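Local coordinates for protein B-cell differentiation antigen CD72 (Mus musculus, PDB 5B1R) that acts as a B-cell co-receptor that recognises the Sm/ribonucleoprotein self-antigen, probably through this C-type lectin-like domain, and inhibits B-cell receptor signalling when coligated with that receptor, at residues Leu40-Glu45 with Ile112-Ala117. The protein carries 2 engineered substitutions. Numbering follows the deposited sequence.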
loop_
_atom_site.group_PDB
_atom_site.type_symbol
_atom_site.label_atom_id
_atom_site.label_comp_id
_atom_site.label_asym_id
_atom_site.label_seq_id
_atom_site.Cartn_x
_atom_site.Cartn_y
_atom_site.Cartn_z
ATOM N N LEU A 40 -3.342 -4.412 -4.198
ATOM C CA LEU A 40 -2.331 -3.576 -3.575
ATOM C C LEU A 40 -2.937 -2.240 -3.199
ATOM O O LEU A 40 -3.707 -1.656 -3.964
ATOM C CB LEU A 40 -1.189 -3.345 -4.548
ATOM C CG LEU A 40 -0.255 -4.543 -4.707
ATOM C CD1 LEU A 40 0.574 -4.389 -5.975
ATOM C CD2 LEU A 40 0.618 -4.733 -3.447
ATOM N N ALA A 41 -2.577 -1.744 -2.025
ATOM C CA ALA A 41 -3.188 -0.530 -1.517
ATOM C C ALA A 41 -2.881 0.672 -2.410
ATOM O O ALA A 41 -1.753 0.846 -2.883
ATOM C CB ALA A 41 -2.720 -0.283 -0.099
ATOM N N ALA A 42 -3.904 1.504 -2.609
ATOM C CA ALA A 42 -3.836 2.596 -3.568
ATOM C C ALA A 42 -3.795 3.927 -2.838
ATOM O O ALA A 42 -4.686 4.231 -2.044
ATOM C CB ALA A 42 -5.051 2.545 -4.480
ATOM N N PHE A 43 -2.772 4.721 -3.132
ATOM C CA PHE A 43 -2.574 6.027 -2.516
ATOM C C PHE A 43 -2.216 7.070 -3.571
ATOM O O PHE A 43 -1.397 7.944 -3.336
ATOM C CB PHE A 43 -1.478 5.952 -1.439
ATOM C CG PHE A 43 -1.769 4.954 -0.368
ATOM C CD1 PHE A 43 -2.832 5.154 0.505
ATOM C CD2 PHE A 43 -1.024 3.788 -0.265
ATOM C CE1 PHE A 43 -3.132 4.219 1.477
ATOM C CE2 PHE A 43 -1.308 2.852 0.720
ATOM C CZ PHE A 43 -2.372 3.061 1.581
ATOM N N ASP A 44 -2.831 6.985 -4.745
ATOM C CA ASP A 44 -2.449 7.880 -5.821
ATOM C C ASP A 44 -2.661 9.358 -5.483
ATOM O O ASP A 44 -1.857 10.192 -5.879
ATOM C CB ASP A 44 -3.218 7.589 -7.106
ATOM C CG ASP A 44 -2.862 6.264 -7.751
ATOM O OD1 ASP A 44 -2.106 5.437 -7.198
ATOM O OD2 ASP A 44 -3.371 6.061 -8.869
ATOM N N GLU A 45 -3.762 9.678 -4.795
ATOM C CA GLU A 45 -4.105 11.053 -4.467
ATOM C C GLU A 45 -4.357 11.170 -2.969
ATOM O O GLU A 45 -4.869 10.244 -2.333
ATOM C CB GLU A 45 -5.359 11.487 -5.242
ATOM C CG GLU A 45 -5.146 11.549 -6.749
ATOM C CD GLU A 45 -4.316 12.722 -7.197
ATOM O OE1 GLU A 45 -3.941 13.593 -6.373
ATOM O OE2 GLU A 45 -4.038 12.771 -8.404
ATOM N N ILE A 112 1.225 -3.814 1.348
ATOM C CA ILE A 112 -0.051 -3.441 1.953
ATOM C C ILE A 112 -1.132 -3.745 0.934
ATOM O O ILE A 112 -1.038 -3.300 -0.219
ATOM C CB ILE A 112 -0.110 -1.950 2.330
ATOM C CG1 ILE A 112 1.120 -1.561 3.165
ATOM C CG2 ILE A 112 -1.421 -1.644 3.056
ATOM C CD1 ILE A 112 1.349 -0.073 3.300
ATOM N N CYS A 113 -2.124 -4.537 1.334
ATOM C CA CYS A 113 -3.296 -4.801 0.510
ATOM C C CYS A 113 -4.469 -3.960 0.996
ATOM O O CYS A 113 -4.495 -3.511 2.146
ATOM C CB CYS A 113 -3.701 -6.271 0.599
ATOM S SG CYS A 113 -2.441 -7.504 0.219
ATOM N N GLU A 114 -5.458 -3.788 0.128
ATOM C CA GLU A 114 -6.706 -3.187 0.565
ATOM C C GLU A 114 -7.885 -3.922 -0.044
ATOM O O GLU A 114 -7.820 -4.427 -1.174
ATOM C CB GLU A 114 -6.779 -1.700 0.251
ATOM C CG GLU A 114 -7.051 -1.323 -1.160
ATOM C CD GLU A 114 -7.315 0.171 -1.269
ATOM O OE1 GLU A 114 -6.359 0.922 -1.241
ATOM O OE2 GLU A 114 -8.480 0.619 -1.362
ATOM N N SER A 115 -8.958 -3.963 0.725
ATOM C CA SER A 115 -10.227 -4.482 0.257
ATOM C C SER A 115 -11.292 -3.442 0.550
ATOM O O SER A 115 -11.042 -2.434 1.230
ATOM C CB SER A 115 -10.568 -5.787 0.990
ATOM O OG SER A 115 -11.003 -5.517 2.322
ATOM N N GLU A 116 -12.499 -3.671 0.070
ATOM C CA GLU A 116 -13.596 -2.844 0.523
ATOM C C GLU A 116 -13.952 -3.196 1.978
ATOM O O GLU A 116 -13.665 -4.295 2.454
ATOM C CB GLU A 116 -14.803 -2.954 -0.419
ATOM C CG GLU A 116 -15.680 -4.188 -0.269
ATOM C CD GLU A 116 -15.151 -5.453 -0.940
ATOM O OE1 GLU A 116 -15.971 -6.346 -1.232
ATOM O OE2 GLU A 116 -13.931 -5.581 -1.168
ATOM N N ALA A 117 -14.532 -2.235 2.691
ATOM C CA ALA A 117 -15.141 -2.492 3.984
ATOM C C ALA A 117 -16.532 -3.071 3.751
ATOM O O ALA A 117 -17.092 -2.957 2.669
ATOM C CB ALA A 117 -15.214 -1.215 4.785
#
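L40 and C113 face each other as a non-hydrogen-bonded antiparallel pair, their CA atoms 4.4 Å apart, where the short strand 39-40 joins the long C-terminal strand 109-119 of the C-type lectin-like fold. Two hydrogen bonds hold the chain as it leaves this pairing. The first is backbone to backbone: A41 N donates to I112 O at 2.8 Å. The second runs from backbone to side chain: A42 N donates to E114 OE1 at 2.9 Å and 172°, nearly straight. That donor meets the carboxylate on its anti side, 31° out of its plane. E114 reaches it with CG lying between its own backbone N and carbonyl carbon (chi1 76°) and the chain extended beyond, which also lays CG alongside the A41 backbone. E114 OE2 pairs with R15 in a salt bridge, so the buried carboxylate bridges strand 15-21 and the departing loop; the positive partner would probably favour its ionised form.

Apolar contact between side chains of the two segments comes down to one pair of methyls. L40 CB points away from the strand, and its side chain packs on helix 26-35, to which C113 is also tied by the disulfide with C33, whereas the A41 methyl CB lies beside the strand, 3.7 Å from the branch methyl CG2 of I112.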